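Local structure of FAD-dependent oxidoreductase (Actinomadura kijaniata, 3M9V) at residues A[346-351]-A[382-387]; A[266-271]-A[305-310]. The protein probably acts as a flavin-dependent oxidoreductase of the acyl-CoA dehydrogenase family in the biosynthesis of the sugar D-kijanose, and binds dTDP. All blocks are in the same frame, centred on the assembly; numbering follows the deposited sequence. Where two conformers were deposited one is given.

In the fold
Both contacts lie in the helical C-terminal domain, with centres about 11 Å apart. Contact 2 is buried and joins helix 264-283 to helix 291-323 through apolar side chains and the aliphatic part of Arg308, without a hydrogen bond between the two segments. Contact 1 is only partly buried. It joins helix 329-362 to the loop that follows helix 372-379, and its chemistry is polar: an amide against a peptide. The two meet directly. Val347 CG2 of contact 1 packs at 3.7 Å on Leu307 CD1 of contact 2, and Tyr267 of contact 2 reaches Ala382 and Met386 in the loop. Both also touch the third subunit of the tetramer, and contact 1 touches the second as well.

Contact 1. Residues A[346-351]-A[382-387]; sequences AVNRLA and AGRFMQ
The flat amide of Asn348 lies over one face of the peptide unit that joins Gly383 to Arg384. The two planes are tilted by about 44°, so this is not a parallel stack. Arg384 CB covers one face of the neighbouring Phe385 ring, 4.0 Å above its centre. The contact ties helix 329-362 of the helical C-terminal domain of the acyl-CoA dehydrogenase fold to the loop after helix 372-379. That loop also holds Phe385 and Gln387, which bind FMN in this protein, although no flavin is bound to this chain here.

Asn348 CG stands opposite the carbonyl carbon of its own residue (chi1 -78°), which directs the amide to the loop. Asn348 ND2 gives a weak hydrogen bond to Gly383 O at 3.3 Å. The donor sits above the carbonyl plane, and the N-H...O angle is only 137°. Asn348 OD1 approaches Gly383 C at 3.5 Å, where Gly383 has no CB to obstruct it. Gly383 O also accepts from Lys344 NZ, which in turn bonds Met386 O. With an alanine at Asn348 the amide is gone, and Gly383 O, then without this weak donor, would probably be held less firmly to helix 329-362, though Lys344 NZ still reaches it.

Arg384 touches Asn348 only loosely, through CG. Its far end serves the assembly: NH2 bonds Ser356 O and Ser360 OG of the second subunit, while NH1 bonds Gln381 OE1. Nearer the backbone, Arg384 CG lies 4.1 Å from Asn348 CB.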
ATOM      1  N   ALA A 346      -2.842  -3.143 -12.929  1.00 15.07           N
ATOM      2  CA  ALA A 346      -2.194  -4.000 -11.930  1.00 13.23           C
ATOM      3  C   ALA A 346      -0.724  -4.139 -12.262  1.00 12.98           C
ATOM      4  O   ALA A 346       0.117  -3.988 -11.378  1.00 16.30           O
ATOM      5  CB  ALA A 346      -2.839  -5.362 -11.966  1.00 13.82           C
ATOM      6  N   VAL A 347      -0.390  -4.413 -13.525  1.00 13.56           N
ATOM      7  CA  VAL A 347       1.024  -4.539 -13.888  1.00 14.23           C
ATOM      8  C   VAL A 347       1.864  -3.291 -13.546  1.00 16.21           C
ATOM      9  O   VAL A 347       2.979  -3.397 -13.017  1.00 14.80           O
ATOM     10  CB  VAL A 347       1.192  -4.855 -15.382  1.00 13.57           C
ATOM     11  CG1 VAL A 347       2.672  -4.690 -15.802  1.00 19.37           C
ATOM     12  CG2 VAL A 347       0.712  -6.278 -15.615  1.00 14.19           C
ATOM     13  N   ASN A 348       1.347  -2.107 -13.869  1.00 13.96           N
ATOM     14  CA  ASN A 348       2.012  -0.838 -13.636  1.00 13.95           C
ATOM     15  C   ASN A 348       2.124  -0.453 -12.159  1.00 16.12           C
ATOM     16  O   ASN A 348       2.895   0.430 -11.799  1.00 17.33           O
ATOM     17  CB  ASN A 348       1.251   0.287 -14.353  1.00 16.87           C
ATOM     18  CG  ASN A 348       1.540   0.306 -15.834  1.00 18.12           C
ATOM     19  OD1 ASN A 348       2.540  -0.272 -16.228  1.00 19.49           O
ATOM     20  ND2 ASN A 348       0.699   0.941 -16.657  1.00 21.97           N
ATOM     21  N   ARG A 349       1.363  -1.086 -11.281  1.00 18.61           N
ATOM     22  CA  ARG A 349       1.619  -0.911  -9.860  0.50 18.97           C
ATOM     23  C   ARG A 349       2.501  -2.040  -9.341  1.00 19.43           C
ATOM     24  O   ARG A 349       3.459  -1.776  -8.615  1.00 19.22           O
ATOM     25  CB  ARG A 349       0.325  -0.809  -9.044  0.50 19.79           C
ATOM     26  CG  ARG A 349       0.562  -0.187  -7.677  0.50 24.84           C
ATOM     27  CD  ARG A 349      -0.665   0.535  -7.155  0.50 27.69           C
ATOM     28  NE  ARG A 349      -1.145   1.576  -8.061  0.50 29.03           N
ATOM     29  CZ  ARG A 349      -2.437   1.845  -8.232  0.50 25.27           C
ATOM     30  NH1 ARG A 349      -2.826   2.795  -9.067  0.50 21.64           N
ATOM     31  NH2 ARG A 349      -3.338   1.153  -7.554  0.50 22.09           N
ATOM     32  N   LEU A 350       2.245  -3.284  -9.720  1.00 17.55           N
ATOM     33  CA  LEU A 350       3.052  -4.352  -9.145  1.00 16.75           C
ATOM     34  C   LEU A 350       4.496  -4.369  -9.622  1.00 16.56           C
ATOM     35  O   LEU A 350       5.399  -4.567  -8.812  1.00 17.50           O
ATOM     36  CB  LEU A 350       2.445  -5.726  -9.389  1.00 14.96           C
ATOM     37  CG  LEU A 350       1.126  -6.053  -8.683  1.00 22.32           C
ATOM     38  CD1 LEU A 350       0.512  -7.328  -9.242  1.00 21.88           C
ATOM     39  CD2 LEU A 350       1.342  -6.123  -7.190  1.00 25.14           C
ATOM     40  N   ALA A 351       4.726  -4.234 -10.927  1.00 15.46           N
ATOM     41  CA  ALA A 351       6.103  -4.350 -11.401  1.00 16.97           C
ATOM     42  C   ALA A 351       7.032  -3.300 -10.771  1.00 15.82           C
ATOM     43  O   ALA A 351       8.081  -3.670 -10.239  1.00 15.26           O
ATOM     44  CB  ALA A 351       6.196  -4.482 -12.942  1.00 12.70           C
ATOM     45  N   ALA A 382       8.288   2.830 -17.540  1.00 17.09           N
ATOM     46  CA  ALA A 382       7.831   3.274 -18.857  1.00 17.49           C
ATOM     47  C   ALA A 382       6.387   2.847 -19.156  1.00 17.12           C
ATOM     48  O   ALA A 382       5.696   3.553 -19.871  1.00 16.57           O
ATOM     49  CB  ALA A 382       8.761   2.688 -19.913  1.00 15.08           C
ATOM     50  N   GLY A 383       5.906   1.719 -18.631  1.00 16.54           N
ATOM     51  CA  GLY A 383       4.555   1.203 -18.920  1.00 18.82           C
ATOM     52  C   GLY A 383       3.412   2.142 -18.553  1.00 20.94           C
ATOM     53  O   GLY A 383       2.364   2.163 -19.219  1.00 19.92           O
ATOM     54  N   ARG A 384       3.666   2.935 -17.512  1.00 18.21           N
ATOM     55  CA  ARG A 384       2.743   3.894 -16.924  1.00 22.14           C
ATOM     56  C   ARG A 384       2.358   4.971 -17.925  1.00 24.80           C
ATOM     57  O   ARG A 384       1.306   5.588 -17.809  1.00 25.24           O
ATOM     58  CB  ARG A 384       3.393   4.589 -15.707  1.00 22.69           C
ATOM     59  CG  ARG A 384       3.669   3.614 -14.561  1.00 25.02           C
ATOM     60  CD  ARG A 384       4.552   4.192 -13.463  1.00 22.51           C
ATOM     61  NE  ARG A 384       3.900   5.355 -12.858  1.00 26.34           N
ATOM     62  CZ  ARG A 384       4.478   6.044 -11.883  1.00 29.19           C
ATOM     63  NH1 ARG A 384       5.681   5.659 -11.474  1.00 22.92           N
ATOM     64  NH2 ARG A 384       3.876   7.091 -11.342  1.00 31.58           N
ATOM     65  N   PHE A 385       3.232   5.216 -18.890  1.00 25.21           N
ATOM     66  CA  PHE A 385       3.076   6.388 -19.739  1.00 29.45           C
ATOM     67  C   PHE A 385       2.598   5.934 -21.118  1.00 32.54           C
ATOM     68  O   PHE A 385       2.125   6.776 -21.871  1.00 34.82           O
ATOM     69  CB  PHE A 385       4.358   7.244 -19.765  1.00 25.17           C
ATOM     70  CG  PHE A 385       4.792   7.630 -18.383  1.00 25.68           C
ATOM     71  CD1 PHE A 385       3.986   8.451 -17.596  1.00 19.59           C
ATOM     72  CD2 PHE A 385       5.929   7.059 -17.831  1.00 20.43           C
ATOM     73  CE1 PHE A 385       4.358   8.753 -16.293  1.00 24.76           C
ATOM     74  CE2 PHE A 385       6.310   7.347 -16.527  1.00 22.26           C
ATOM     75  CZ  PHE A 385       5.509   8.190 -15.749  1.00 23.03           C
ATOM     76  N   MET A 386       2.680   4.640 -21.425  1.00 31.97           N
ATOM     77  CA  MET A 386       2.225   4.084 -22.700  1.00 34.36           C
ATOM     78  C   MET A 386       0.705   4.022 -22.917  1.00 35.97           C
ATOM     79  O   MET A 386      -0.059   3.530 -22.089  1.00 36.25           O
ATOM     80  CB  MET A 386       2.857   2.706 -22.887  1.00 33.63           C
ATOM     81  CG  MET A 386       4.383   2.765 -23.066  1.00 36.37           C
ATOM     82  SD  MET A 386       5.048   1.087 -23.329  1.00 38.23           S
ATOM     83  CE  MET A 386       4.114   0.016 -22.279  1.00 24.68           C
ATOM     84  N   GLN A 387       0.218   4.573 -24.021  1.00 34.98           N
ATOM     85  CA  GLN A 387      -1.219   4.578 -24.236  1.00 35.16           C
ATOM     86  C   GLN A 387      -1.454   3.379 -25.148  1.00 34.57           C
ATOM     87  O   GLN A 387      -0.576   3.037 -25.935  1.00 34.31           O
ATOM     88  CB  GLN A 387      -1.633   5.893 -24.912  1.00 35.79           C
ATOM     89  CG  GLN A 387      -1.939   7.059 -23.937  1.00 37.76           C
ATOM     90  CD  GLN A 387      -3.045   6.718 -22.932  1.00 47.68           C
ATOM     91  OE1 GLN A 387      -3.459   5.556 -22.833  1.00 55.69           O
ATOM     92  NE2 GLN A 387      -3.516   7.708 -22.169  1.00 41.39           N
TER

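Contact 2. Residues A[266-271]-A[305-310]; sequences VYVGVA and YALRAT
Val268 meets Arg308 and Leu307 with its two methyl groups. The tight part of the contact has two points. Val268 CG1 presses on Arg308 CG at 3.6 Å, and Ala271 CB packs against Leu307 CD2, also at 3.6 Å. Between them the fit is looser: Val268 CG2 lies 4.1 Å from Leu307 CG, and these two side chains slide past each other in opposite directions. The looser part is not a solvent side: all four touching residues are buried.

CG1 of Val268 lies opposite the backbone N (chi1 -179°) and also covers one face of the Arg308 guanidinium. The Arg308 chain is extended from CG to NE, which carries its charged end past the valine. There NH1 bonds Gly15 O and NH2 bonds Gln272 OE1, so the buried charge has polar partners. Helix 81-94 adds Leu89 against both Val268 and Arg308. Ala306 and Thr310 pack on the third subunit instead.

The axes of the two short segments approach to 10.3 Å, with 162° between their N-to-C directions, so they run nearly antiparallel. Such neighbouring antiparallel helices are typical of the C-terminal helical bundle of acyl-CoA dehydrogenases.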
ATOM      1  N   VAL A 266       6.930  -7.377 -21.247  1.00 14.12           N
ATOM      2  CA  VAL A 266       8.166  -6.593 -21.062  1.00 12.80           C
ATOM      3  C   VAL A 266       8.369  -6.272 -19.574  1.00 15.61           C
ATOM      4  O   VAL A 266       9.415  -6.537 -18.971  1.00 13.61           O
ATOM      5  CB  VAL A 266       8.179  -5.337 -21.949  1.00 13.89           C
ATOM      6  CG1 VAL A 266       9.431  -4.487 -21.624  1.00 10.75           C
ATOM      7  CG2 VAL A 266       8.165  -5.771 -23.445  1.00 13.24           C
ATOM      8  N   TYR A 267       7.306  -5.789 -18.949  1.00 13.98           N
ATOM      9  CA  TYR A 267       7.381  -5.255 -17.565  1.00 14.33           C
ATOM     10  C   TYR A 267       7.415  -6.454 -16.621  1.00 13.14           C
ATOM     11  O   TYR A 267       8.106  -6.406 -15.597  1.00 11.33           O
ATOM     12  CB  TYR A 267       6.218  -4.285 -17.306  1.00 12.96           C
ATOM     13  CG  TYR A 267       6.334  -3.170 -18.333  1.00 16.01           C
ATOM     14  CD1 TYR A 267       7.387  -2.256 -18.232  1.00 18.72           C
ATOM     15  CD2 TYR A 267       5.440  -3.031 -19.399  1.00 19.59           C
ATOM     16  CE1 TYR A 267       7.561  -1.229 -19.172  1.00 19.10           C
ATOM     17  CE2 TYR A 267       5.605  -1.994 -20.347  1.00 13.99           C
ATOM     18  CZ  TYR A 267       6.681  -1.137 -20.234  1.00 13.23           C
ATOM     19  OH  TYR A 267       6.934  -0.129 -21.119  1.00 16.09           O
ATOM     20  N   VAL A 268       6.744  -7.539 -17.008  1.00 11.15           N
ATOM     21  CA  VAL A 268       6.901  -8.759 -16.239  1.00 13.47           C
ATOM     22  C   VAL A 268       8.358  -9.257 -16.276  1.00 14.11           C
ATOM     23  O   VAL A 268       8.886  -9.723 -15.257  1.00 15.78           O
ATOM     24  CB  VAL A 268       5.946  -9.915 -16.695  1.00 14.67           C
ATOM     25  CG1 VAL A 268       6.170 -11.134 -15.798  1.00 16.59           C
ATOM     26  CG2 VAL A 268       4.453  -9.495 -16.682  1.00 13.35           C
ATOM     27  N   GLY A 269       9.022  -9.203 -17.429  1.00 13.93           N
ATOM     28  CA  GLY A 269      10.437  -9.630 -17.475  1.00 15.21           C
ATOM     29  C   GLY A 269      11.387  -8.761 -16.678  1.00 16.86           C
ATOM     30  O   GLY A 269      12.313  -9.264 -16.017  1.00 14.36           O
ATOM     31  N   VAL A 270      11.151  -7.446 -16.706  1.00 16.25           N
ATOM     32  CA  VAL A 270      11.888  -6.514 -15.834  1.00 15.87           C
ATOM     33  C   VAL A 270      11.755  -6.869 -14.350  1.00 16.65           C
ATOM     34  O   VAL A 270      12.762  -6.941 -13.617  1.00 14.73           O
ATOM     35  CB  VAL A 270      11.509  -5.035 -16.116  1.00 18.45           C
ATOM     36  CG1 VAL A 270      12.215  -4.098 -15.139  1.00 15.17           C
ATOM     37  CG2 VAL A 270      11.975  -4.660 -17.546  1.00 19.02           C
ATOM     38  N   ALA A 271      10.525  -7.106 -13.892  1.00 12.46           N
ATOM     39  CA  ALA A 271      10.375  -7.530 -12.501  1.00 12.97           C
ATOM     40  C   ALA A 271      11.093  -8.856 -12.224  1.00 13.84           C
ATOM     41  O   ALA A 271      11.641  -9.072 -11.141  1.00 14.96           O
ATOM     42  CB  ALA A 271       8.872  -7.648 -12.153  1.00 11.19           C
ATOM     43  N   TYR A 305       4.408 -13.640  -8.499  1.00 14.21           N
ATOM     44  CA  TYR A 305       3.394 -14.627  -8.896  1.00 12.80           C
ATOM     45  C   TYR A 305       2.069 -13.984  -9.351  1.00 13.01           C
ATOM     46  O   TYR A 305       1.501 -14.347 -10.390  1.00 13.26           O
ATOM     47  CB  TYR A 305       3.117 -15.571  -7.724  1.00 13.34           C
ATOM     48  CG  TYR A 305       2.358 -16.786  -8.179  1.00 12.49           C
ATOM     49  CD1 TYR A 305       3.032 -17.958  -8.553  1.00 17.51           C
ATOM     50  CD2 TYR A 305       0.973 -16.740  -8.275  1.00 14.18           C
ATOM     51  CE1 TYR A 305       2.319 -19.052  -9.036  1.00 12.50           C
ATOM     52  CE2 TYR A 305       0.265 -17.856  -8.691  1.00 14.66           C
ATOM     53  CZ  TYR A 305       0.940 -19.001  -9.075  1.00 16.29           C
ATOM     54  OH  TYR A 305       0.193 -20.056  -9.569  1.00 15.75           O
ATOM     55  N   ALA A 306       1.547 -13.052  -8.567  1.00 11.91           N
ATOM     56  CA  ALA A 306       0.314 -12.360  -8.882  1.00 13.15           C
ATOM     57  C   ALA A 306       0.559 -11.512 -10.142  1.00 12.77           C
ATOM     58  O   ALA A 306      -0.337 -11.392 -10.965  1.00 12.17           O
ATOM     59  CB  ALA A 306      -0.110 -11.416  -7.714  1.00 10.41           C
ATOM     60  N   LEU A 307       1.747 -10.937 -10.321  1.00 13.95           N
ATOM     61  CA  LEU A 307       2.034 -10.174 -11.536  1.00 12.09           C
ATOM     62  C   LEU A 307       1.955 -11.042 -12.788  1.00 14.13           C
ATOM     63  O   LEU A 307       1.245 -10.737 -13.753  1.00 11.95           O
ATOM     64  CB  LEU A 307       3.377  -9.451 -11.457  1.00 13.31           C
ATOM     65  CG  LEU A 307       3.942  -8.790 -12.726  1.00 14.95           C
ATOM     66  CD1 LEU A 307       3.043  -7.573 -13.002  1.00 13.37           C
ATOM     67  CD2 LEU A 307       5.337  -8.256 -12.461  1.00 14.99           C
ATOM     68  N   ARG A 308       2.673 -12.156 -12.772  1.00 14.27           N
ATOM     69  CA  ARG A 308       2.621 -13.137 -13.846  1.00 14.84           C
ATOM     70  C   ARG A 308       1.220 -13.695 -14.108  1.00 14.07           C
ATOM     71  O   ARG A 308       0.848 -13.861 -15.277  1.00 12.76           O
ATOM     72  CB  ARG A 308       3.591 -14.275 -13.541  1.00 15.38           C
ATOM     73  CG  ARG A 308       5.059 -13.889 -13.706  1.00 14.27           C
ATOM     74  CD  ARG A 308       5.885 -15.141 -13.424  1.00 18.27           C
ATOM     75  NE  ARG A 308       7.251 -15.050 -13.927  1.00 16.21           N
ATOM     76  CZ  ARG A 308       7.682 -15.483 -15.114  1.00 18.38           C
ATOM     77  NH1 ARG A 308       6.881 -16.086 -15.974  1.00 12.62           N
ATOM     78  NH2 ARG A 308       8.960 -15.317 -15.441  1.00 17.76           N
ATOM     79  N   ALA A 309       0.456 -13.951 -13.043  1.00 11.90           N
ATOM     80  CA  ALA A 309      -0.822 -14.638 -13.214  1.00 11.16           C
ATOM     81  C   ALA A 309      -1.744 -13.616 -13.867  1.00  9.87           C
ATOM     82  O   ALA A 309      -2.625 -13.999 -14.603  1.00 10.35           O
ATOM     83  CB  ALA A 309      -1.416 -14.996 -11.872  1.00 10.59           C
ATOM     84  N   THR A 310      -1.612 -12.333 -13.544  1.00 12.21           N
ATOM     85  CA  THR A 310      -2.554 -11.324 -14.040  1.00 11.90           C
ATOM     86  C   THR A 310      -2.289 -11.032 -15.523  1.00 13.81           C
ATOM     87  O   THR A 310      -3.214 -11.031 -16.317  1.00 14.81           O
ATOM     88  CB  THR A 310      -2.406 -10.031 -13.232  1.00 12.36           C
ATOM     89  OG1 THR A 310      -2.764 -10.342 -11.885  1.00 12.44           O
ATOM     90  CG2 THR A 310      -3.446  -8.980 -13.696  1.00 13.58           C
TER